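Local coordinates for methylglyoxal reductase (NADPH-dependent) (Candida albicans SC5314, PDB 6KWS), which probably reduces methylglyoxal with NADPH as hydride donor, as a member of the dihydroflavonol-4-reductase branch of the extended short-chain dehydrogenases, at residues G11-K19 / V197-E206; I118-S126 / H247-K257. The protein carries 1 engineered substitution. All coordinates share one frame; numbering follows the deposited sequence.

Contact 1 (G11-K19 / V197-E206); sequences GFIAQHVVK and VFGPQSFGSE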
loop_
_atom_site.group_PDB
_atom_site.type_symbol
_atom_site.label_atom_id
_atom_site.label_comp_id
_atom_site.label_asym_id
_atom_site.label_seq_id
_atom_site.Cartn_x
_atom_site.Cartn_y
_atom_site.Cartn_z
ATOM N N GLY A 11 8.021 -0.399 6.665
ATOM C CA GLY A 11 7.459 0.210 5.471
ATOM C C GLY A 11 6.458 1.320 5.796
ATOM O O GLY A 11 6.044 1.536 6.940
ATOM N N PHE A 12 6.047 2.021 4.736
ATOM C CA PHE A 12 5.210 3.218 4.853
ATOM C C PHE A 12 3.821 2.890 5.397
ATOM O O PHE A 12 3.397 3.417 6.433
ATOM C CB PHE A 12 5.128 3.885 3.480
ATOM C CG PHE A 12 4.226 5.070 3.404
ATOM C CD1 PHE A 12 4.275 6.084 4.363
ATOM C CD2 PHE A 12 3.375 5.212 2.326
ATOM C CE1 PHE A 12 3.456 7.198 4.260
ATOM C CE2 PHE A 12 2.545 6.317 2.208
ATOM C CZ PHE A 12 2.582 7.313 3.168
ATOM N N ILE A 13 3.079 2.037 4.698
ATOM C CA ILE A 13 1.797 1.592 5.237
ATOM C C ILE A 13 2.010 0.855 6.551
ATOM O O ILE A 13 1.232 1.011 7.498
ATOM C CB ILE A 13 1.060 0.707 4.218
ATOM C CG1 ILE A 13 0.827 1.448 2.892
ATOM C CG2 ILE A 13 -0.205 0.200 4.809
ATOM C CD1 ILE A 13 0.227 0.552 1.798
ATOM N N ALA A 14 3.084 0.061 6.643
ATOM C CA ALA A 14 3.205 -0.893 7.744
ATOM C C ALA A 14 3.336 -0.185 9.087
ATOM O O ALA A 14 2.630 -0.524 10.050
ATOM C CB ALA A 14 4.387 -1.829 7.510
ATOM N N GLN A 15 4.232 0.803 9.172
ATOM C CA GLN A 15 4.367 1.574 10.402
ATOM C C GLN A 15 3.014 2.071 10.892
ATOM O O GLN A 15 2.735 2.073 12.096
ATOM C CB GLN A 15 5.326 2.746 10.183
ATOM C CG GLN A 15 6.742 2.316 9.828
ATOM C CD GLN A 15 7.795 3.357 10.207
ATOM O OE1 GLN A 15 7.483 4.407 10.776
ATOM N NE2 GLN A 15 9.049 3.068 9.889
ATOM N N HIS A 16 2.151 2.481 9.967
ATOM C CA HIS A 16 0.835 2.957 10.362
ATOM C C HIS A 16 -0.018 1.818 10.907
ATOM O O HIS A 16 -0.694 1.974 11.936
ATOM C CB HIS A 16 0.165 3.635 9.180
ATOM C CG HIS A 16 0.611 5.046 8.971
ATOM N ND1 HIS A 16 0.296 6.061 9.851
ATOM C CD2 HIS A 16 1.363 5.613 7.994
ATOM C CE1 HIS A 16 0.827 7.193 9.422
ATOM N NE2 HIS A 16 1.484 6.949 8.300
ATOM N N VAL A 17 0.022 0.658 10.249
ATOM C CA VAL A 17 -0.660 -0.520 10.774
ATOM C C VAL A 17 -0.163 -0.835 12.184
ATOM O O VAL A 17 -0.951 -1.081 13.109
ATOM C CB VAL A 17 -0.461 -1.708 9.818
ATOM C CG1 VAL A 17 -0.821 -3.017 10.505
ATOM C CG2 VAL A 17 -1.286 -1.500 8.535
ATOM N N VAL A 18 1.157 -0.804 12.369
ATOM C CA VAL A 18 1.739 -1.126 13.666
ATOM C C VAL A 18 1.217 -0.178 14.739
ATOM O O VAL A 18 0.771 -0.609 15.813
ATOM C CB VAL A 18 3.275 -1.094 13.575
ATOM C CG1 VAL A 18 3.901 -1.046 14.952
ATOM C CG2 VAL A 18 3.768 -2.327 12.831
ATOM N N LYS A 19 1.277 1.131 14.464
ATOM C CA LYS A 19 0.766 2.128 15.403
ATOM C C LYS A 19 -0.695 1.865 15.747
ATOM O O LYS A 19 -1.083 1.876 16.919
ATOM C CB LYS A 19 0.932 3.530 14.814
ATOM C CG LYS A 19 0.508 4.636 15.756
ATOM C CD LYS A 19 0.355 5.980 15.065
ATOM C CE LYS A 19 1.650 6.407 14.341
ATOM N NZ LYS A 19 2.036 7.853 14.546
ATOM N N VAL A 197 -1.008 5.837 -2.880
ATOM C CA VAL A 197 -1.115 6.046 -1.443
ATOM C C VAL A 197 -0.436 7.360 -1.068
ATOM O O VAL A 197 0.784 7.504 -1.210
ATOM C CB VAL A 197 -0.509 4.874 -0.665
ATOM C CG1 VAL A 197 -0.606 5.171 0.796
ATOM C CG2 VAL A 197 -1.228 3.578 -1.011
ATOM N N PHE A 198 -1.228 8.316 -0.591
ATOM C CA PHE A 198 -0.764 9.607 -0.112
ATOM C C PHE A 198 -0.786 9.604 1.410
ATOM O O PHE A 198 -1.241 8.654 2.041
ATOM C CB PHE A 198 -1.651 10.745 -0.640
ATOM C CG PHE A 198 -1.560 10.962 -2.108
ATOM C CD1 PHE A 198 -0.497 10.464 -2.830
ATOM C CD2 PHE A 198 -2.549 11.682 -2.771
ATOM C CE1 PHE A 198 -0.414 10.669 -4.201
ATOM C CE2 PHE A 198 -2.475 11.900 -4.150
ATOM C CZ PHE A 198 -1.403 11.391 -4.863
ATOM N N GLY A 199 -0.338 10.706 2.003
ATOM C CA GLY A 199 -0.450 10.880 3.430
ATOM C C GLY A 199 0.905 10.958 4.091
ATOM O O GLY A 199 1.928 10.602 3.501
ATOM N N PRO A 200 0.932 11.421 5.338
ATOM C CA PRO A 200 2.204 11.560 6.057
ATOM C C PRO A 200 2.766 10.218 6.503
ATOM O O PRO A 200 2.048 9.223 6.629
ATOM C CB PRO A 200 1.803 12.398 7.268
ATOM C CG PRO A 200 0.396 11.857 7.549
ATOM C CD PRO A 200 -0.221 11.743 6.200
ATOM N N GLN A 201 4.065 10.214 6.792
ATOM C CA GLN A 201 4.670 9.088 7.497
ATOM C C GLN A 201 4.305 9.073 8.982
ATOM O O GLN A 201 3.974 10.097 9.582
ATOM C CB GLN A 201 6.183 9.126 7.348
ATOM C CG GLN A 201 6.621 9.395 5.948
ATOM C CD GLN A 201 7.838 8.611 5.595
ATOM O OE1 GLN A 201 8.961 9.041 5.861
ATOM N NE2 GLN A 201 7.633 7.443 4.993
ATOM N N SER A 202 4.377 7.889 9.586
ATOM C CA SER A 202 4.003 7.788 10.995
ATOM C C SER A 202 4.858 8.687 11.871
ATOM O O SER A 202 4.426 9.105 12.952
ATOM C CB SER A 202 4.111 6.340 11.486
ATOM O OG SER A 202 3.524 5.437 10.569
ATOM N N PHE A 203 6.057 9.010 11.411
ATOM C CA PHE A 203 7.034 9.740 12.191
ATOM C C PHE A 203 7.730 10.739 11.281
ATOM O O PHE A 203 8.158 10.388 10.177
ATOM C CB PHE A 203 8.024 8.761 12.830
ATOM C CG PHE A 203 7.371 7.822 13.821
ATOM C CD1 PHE A 203 7.099 8.242 15.114
ATOM C CD2 PHE A 203 6.975 6.546 13.441
ATOM C CE1 PHE A 203 6.479 7.387 16.032
ATOM C CE2 PHE A 203 6.345 5.693 14.341
ATOM C CZ PHE A 203 6.100 6.110 15.647
ATOM N N GLY A 204 7.798 11.994 11.733
ATOM C CA GLY A 204 8.514 13.016 10.998
ATOM C C GLY A 204 9.991 12.740 10.871
ATOM O O GLY A 204 10.628 13.245 9.941
ATOM N N SER A 205 10.550 11.941 11.783
ATOM C CA SER A 205 11.953 11.551 11.696
ATOM C C SER A 205 12.296 10.988 10.324
ATOM O O SER A 205 13.367 11.277 9.770
ATOM C CB SER A 205 12.260 10.512 12.777
ATOM O OG SER A 205 11.547 10.796 13.978
ATOM N N GLU A 206 11.378 10.206 9.752
ATOM C CA GLU A 206 11.654 9.364 8.595
ATOM C C GLU A 206 11.854 10.143 7.293
ATOM O O GLU A 206 12.311 9.545 6.306
ATOM C CB GLU A 206 10.511 8.355 8.437
ATOM C CG GLU A 206 10.244 7.450 9.657
ATOM C CD GLU A 206 11.470 6.609 10.060
ATOM O OE1 GLU A 206 12.341 7.158 10.771
ATOM O OE2 GLU A 206 11.577 5.422 9.650
HETATM O O HOH W 1 4.896 5.429 7.955
#

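Contact 2 (I118-S126 / H247-K257); sequences IEKVVITSS and HIIAFENEDAK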
loop_
_atom_site.group_PDB
_atom_site.type_symbol
_atom_site.label_atom_id
_atom_site.label_comp_id
_atom_site.label_asym_id
_atom_site.label_seq_id
_atom_site.Cartn_x
_atom_site.Cartn_y
_atom_site.Cartn_z
ATOM N N ILE A 118 -2.456 -19.748 12.629
ATOM C CA ILE A 118 -2.771 -18.602 11.777
ATOM C C ILE A 118 -4.146 -18.834 11.160
ATOM O O ILE A 118 -4.333 -19.765 10.372
ATOM C CB ILE A 118 -1.708 -18.389 10.694
ATOM C CG1 ILE A 118 -0.383 -17.899 11.291
ATOM C CG2 ILE A 118 -2.208 -17.403 9.674
ATOM C CD1 ILE A 118 -0.494 -16.572 12.017
ATOM N N GLU A 119 -5.111 -17.985 11.521
ATOM C CA GLU A 119 -6.480 -18.112 11.049
ATOM C C GLU A 119 -6.865 -17.064 10.017
ATOM O O GLU A 119 -7.805 -17.293 9.242
ATOM C CB GLU A 119 -7.445 -18.030 12.228
ATOM C CG GLU A 119 -7.254 -19.160 13.211
ATOM C CD GLU A 119 -7.462 -18.734 14.677
ATOM O OE1 GLU A 119 -8.256 -17.793 14.934
ATOM O OE2 GLU A 119 -6.824 -19.353 15.562
ATOM N N LYS A 120 -6.169 -15.931 9.983
ATOM C CA LYS A 120 -6.478 -14.879 9.032
ATOM C C LYS A 120 -5.174 -14.371 8.442
ATOM O O LYS A 120 -4.170 -14.250 9.144
ATOM C CB LYS A 120 -7.293 -13.745 9.689
ATOM C CG LYS A 120 -8.795 -14.066 9.720
ATOM C CD LYS A 120 -9.516 -13.266 10.788
ATOM C CE LYS A 120 -10.961 -13.711 10.982
ATOM N NZ LYS A 120 -11.859 -12.940 10.089
ATOM N N VAL A 121 -5.189 -14.116 7.140
ATOM C CA VAL A 121 -4.032 -13.609 6.418
ATOM C C VAL A 121 -4.484 -12.415 5.597
ATOM O O VAL A 121 -5.466 -12.511 4.853
ATOM C CB VAL A 121 -3.415 -14.694 5.517
ATOM C CG1 VAL A 121 -2.317 -14.111 4.664
ATOM C CG2 VAL A 121 -2.881 -15.831 6.377
ATOM N N VAL A 122 -3.786 -11.291 5.733
ATOM C CA VAL A 122 -4.068 -10.109 4.922
ATOM C C VAL A 122 -2.825 -9.736 4.116
ATOM O O VAL A 122 -1.728 -9.609 4.673
ATOM C CB VAL A 122 -4.535 -8.929 5.788
ATOM C CG1 VAL A 122 -4.969 -7.762 4.898
ATOM C CG2 VAL A 122 -5.658 -9.381 6.719
ATOM N N ILE A 123 -3.000 -9.559 2.807
ATOM C CA ILE A 123 -1.909 -9.215 1.900
ATOM C C ILE A 123 -2.194 -7.867 1.259
ATOM O O ILE A 123 -3.317 -7.602 0.820
ATOM C CB ILE A 123 -1.705 -10.280 0.804
ATOM C CG1 ILE A 123 -1.250 -11.593 1.423
ATOM C CG2 ILE A 123 -0.676 -9.807 -0.193
ATOM C CD1 ILE A 123 -1.032 -12.670 0.410
ATOM N N THR A 124 -1.172 -7.025 1.184
ATOM C CA THR A 124 -1.311 -5.771 0.460
ATOM C C THR A 124 -1.146 -6.039 -1.020
ATOM O O THR A 124 -0.081 -6.485 -1.459
ATOM C CB THR A 124 -0.275 -4.747 0.899
ATOM O OG1 THR A 124 -0.147 -4.799 2.320
ATOM C CG2 THR A 124 -0.725 -3.354 0.477
ATOM N N SER A 125 -2.189 -5.755 -1.786
ATOM C CA SER A 125 -2.052 -5.811 -3.228
ATOM C C SER A 125 -2.068 -4.378 -3.756
ATOM O O SER A 125 -1.415 -3.502 -3.177
ATOM C CB SER A 125 -3.147 -6.698 -3.831
ATOM O OG SER A 125 -2.883 -6.946 -5.200
ATOM N N SER A 126 -2.822 -4.115 -4.820
ATOM C CA SER A 126 -2.785 -2.806 -5.444
ATOM C C SER A 126 -3.965 -2.678 -6.387
ATOM O O SER A 126 -4.399 -3.662 -6.993
ATOM C CB SER A 126 -1.477 -2.573 -6.218
ATOM O OG SER A 126 -1.620 -1.495 -7.137
ATOM N N HIS A 247 -6.323 -2.644 6.679
ATOM C CA HIS A 247 -5.651 -3.888 7.040
ATOM C C HIS A 247 -6.180 -4.448 8.350
ATOM O O HIS A 247 -6.293 -5.670 8.506
ATOM C CB HIS A 247 -4.145 -3.684 7.145
ATOM C CG HIS A 247 -3.465 -3.652 5.817
ATOM N ND1 HIS A 247 -3.566 -2.578 4.954
ATOM C CD2 HIS A 247 -2.710 -4.577 5.185
ATOM C CE1 HIS A 247 -2.889 -2.844 3.851
ATOM N NE2 HIS A 247 -2.354 -4.047 3.968
ATOM N N ILE A 248 -6.510 -3.576 9.304
ATOM C CA ILE A 248 -6.958 -4.091 10.585
ATOM C C ILE A 248 -8.421 -4.489 10.524
ATOM O O ILE A 248 -8.799 -5.559 11.014
ATOM C CB ILE A 248 -6.677 -3.077 11.696
ATOM C CG1 ILE A 248 -5.175 -3.048 11.963
ATOM C CG2 ILE A 248 -7.477 -3.425 12.951
ATOM C CD1 ILE A 248 -4.680 -1.726 12.516
ATOM N N ILE A 249 -9.269 -3.666 9.906
ATOM C CA ILE A 249 -10.661 -4.079 9.766
ATOM C C ILE A 249 -10.743 -5.375 8.969
ATOM O O ILE A 249 -11.664 -6.173 9.165
ATOM C CB ILE A 249 -11.519 -2.961 9.125
ATOM C CG1 ILE A 249 -11.358 -1.625 9.866
ATOM C CG2 ILE A 249 -12.986 -3.360 9.085
ATOM C CD1 ILE A 249 -11.865 -1.653 11.278
ATOM N N ALA A 250 -9.744 -5.641 8.125
ATOM C CA ALA A 250 -9.821 -6.775 7.213
ATOM C C ALA A 250 -9.799 -8.113 7.940
ATOM O O ALA A 250 -10.355 -9.094 7.427
ATOM C CB ALA A 250 -8.684 -6.720 6.197
ATOM N N PHE A 251 -9.155 -8.201 9.109
ATOM C CA PHE A 251 -9.220 -9.442 9.871
ATOM C C PHE A 251 -10.128 -9.369 11.098
ATOM O O PHE A 251 -10.496 -10.416 11.633
ATOM C CB PHE A 251 -7.814 -9.905 10.283
ATOM C CG PHE A 251 -7.172 -9.069 11.357
ATOM C CD1 PHE A 251 -7.509 -9.239 12.700
ATOM C CD2 PHE A 251 -6.202 -8.142 11.035
ATOM C CE1 PHE A 251 -6.917 -8.475 13.695
ATOM C CE2 PHE A 251 -5.607 -7.375 12.019
ATOM C CZ PHE A 251 -5.962 -7.547 13.356
ATOM N N GLU A 252 -10.505 -8.177 11.554
ATOM C CA GLU A 252 -11.392 -8.077 12.708
ATOM C C GLU A 252 -12.850 -8.274 12.324
ATOM O O GLU A 252 -13.639 -8.797 13.118
ATOM C CB GLU A 252 -11.234 -6.716 13.385
ATOM C CG GLU A 252 -9.926 -6.482 14.121
ATOM C CD GLU A 252 -9.960 -5.170 14.914
ATOM O OE1 GLU A 252 -10.574 -4.184 14.425
ATOM O OE2 GLU A 252 -9.384 -5.127 16.030
ATOM N N ASN A 253 -13.227 -7.834 11.133
ATOM C CA ASN A 253 -14.554 -8.077 10.592
ATOM C C ASN A 253 -14.571 -9.422 9.873
ATOM O O ASN A 253 -13.723 -9.696 9.017
ATOM C CB ASN A 253 -14.942 -6.942 9.646
ATOM C CG ASN A 253 -16.274 -7.158 8.992
ATOM O OD1 ASN A 253 -16.951 -8.159 9.238
ATOM N ND2 ASN A 253 -16.675 -6.206 8.155
ATOM N N GLU A 254 -15.548 -10.256 10.223
ATOM C CA GLU A 254 -15.616 -11.588 9.635
ATOM C C GLU A 254 -16.036 -11.530 8.167
ATOM O O GLU A 254 -15.583 -12.346 7.361
ATOM C CB GLU A 254 -16.568 -12.482 10.440
ATOM C CG GLU A 254 -16.381 -12.451 11.980
ATOM C CD GLU A 254 -16.952 -11.173 12.664
ATOM O OE1 GLU A 254 -16.216 -10.525 13.449
ATOM O OE2 GLU A 254 -18.129 -10.803 12.409
ATOM N N ASP A 255 -16.869 -10.564 7.780
ATOM C CA ASP A 255 -17.278 -10.572 6.375
ATOM C C ASP A 255 -16.153 -10.197 5.413
ATOM O O ASP A 255 -16.374 -10.192 4.198
ATOM C CB ASP A 255 -18.466 -9.640 6.146
ATOM C CG ASP A 255 -19.580 -9.858 7.146
ATOM O OD1 ASP A 255 -19.789 -11.022 7.565
ATOM O OD2 ASP A 255 -20.249 -8.861 7.510
ATOM N N ALA A 256 -14.962 -9.889 5.906
ATOM C CA ALA A 256 -13.877 -9.557 5.002
ATOM C C ALA A 256 -13.125 -10.785 4.507
ATOM O O ALA A 256 -12.252 -10.633 3.646
ATOM C CB ALA A 256 -12.914 -8.577 5.682
ATOM N N LYS A 257 -13.450 -11.987 5.000
ATOM C CA LYS A 257 -12.758 -13.201 4.570
ATOM C C LYS A 257 -12.972 -13.473 3.088
ATOM O O LYS A 257 -14.100 -13.416 2.588
ATOM C CB LYS A 257 -13.233 -14.407 5.379
ATOM C CG LYS A 257 -13.343 -14.145 6.860
ATOM C CD LYS A 257 -13.990 -15.302 7.616
ATOM C CE LYS A 257 -12.915 -16.151 8.301
ATOM N NZ LYS A 257 -13.499 -17.267 9.109
#

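Contact 1 (G11-K19 / V197-E206)
His16 lies flat beneath Ser202: the hydroxyl OG sits 3.2 Å above the imidazole plane, over its centre, and CB of the same serine makes a CH-pi contact with that ring. With CG of His16 beside the backbone N (chi1 -81°), the ring lies under the serine with NE2 turned to the carbonyl O of Pro200, to which it donates at 2.9 Å, the oxygen tilted slightly out of the ring plane. Phe12 presents its edge to the same loop. Its CG is anti to the backbone N (chi1 176°), and the rim atoms CE1 and CZ meet two successive carbonyls, CE1 lying 3.4 Å from Pro200 O while CZ approaches Gly199 O. Next along the rim, Phe12 CE2 packs against Val197 CG1 at 3.6 Å. This is the start of the first helix of the Rossmann fold, meeting the loop that leaves strand 196-198; Phe12, Ile13 and Val197 all belong to the NADPH site, which is empty in this model. Water 1 joins the backbones, donating to Phe12 O and accepting from Ser202 N. Further along the helix, Lys19 bends at its outer torsions and places NZ 3.1 Å from Ser202 O and over the face of Phe203, a cation-pi contact. Gln15 OE1 meets the edge of that phenyl ring at CD2, and its NE2 makes a weak bond to Glu206 OE2, while OE1 of that carboxylate is hydrogen-bonded to His40 NE2.

Contact 2 (I118-S126 / H247-K257)
The imidazole of His247 meets Thr124 at its edge: OG1 lies near the ring plane, 2.9 Å from NE2, in a hydrogen bond whose donor could be either group. One methyl of Val122 approaches the same ring obliquely, CG1 coming within 3.9 Å of His247 CD2. The other flat group, the phenyl of Phe251, has the carbonyl O of Ile248 3.6 Å above one face, offset toward the rim. Both rings project from helix 240-252, which packs on strand 120-124, a parallel strand of the Rossmann sheet. Strand 120-124 and the helical turns 247-252 run nearly antiparallel, at 153°, with their axes 8.5 Å apart at the closest. His247 ND1 bonds to Val243 O one turn earlier, so both ring nitrogens have partners, which probably fixes the rotation of the imidazole.

Val122 fills the middle of the interface, its CG2 4.1 Å from Ala250 CB and close to Phe251 CB as well. The ring of Phe251 takes no part there: CG stands between the backbone N and the carbonyl carbon (chi1 72°), which turns the phenyl away from strand 120-124, toward Val77 and Leu21. Beyond the valine, Lys120 crosses Phe251 at about a right angle, its CD 3.8 Å from CB of the phenylalanine. The chain stays extended up to CE and bends at its last torsion. There the ammonium reaches the end of the helix, where Lys120 NZ makes a weak hydrogen bond, 3.3 Å long, to Phe251 O.

How the contacts relate
The two contacts have their centres about 19 Å apart, yet they touch. Helix 12-23 of contact 1 packs beside helix 240-252 of contact 2, Val17 CG2 lying 3.9 Å from His247 CB, while Ile13 CD1 of the same helix meets Thr124 CG2 on strand 120-124. Both contacts reach the same mixed sheet, contact 2 through central strand 120-124 and contact 1 through strand 196-198 at one outer end. Along the chain their segments alternate, 11-19, 118-126, 197-206, 247-257, so each contact brings distant parts of the family domain together. Contact 1 contributes residues to the NADPH site, whereas contact 2 borders it, with Thr124 and His247 both touching Leu81, a residue of the cofactor site.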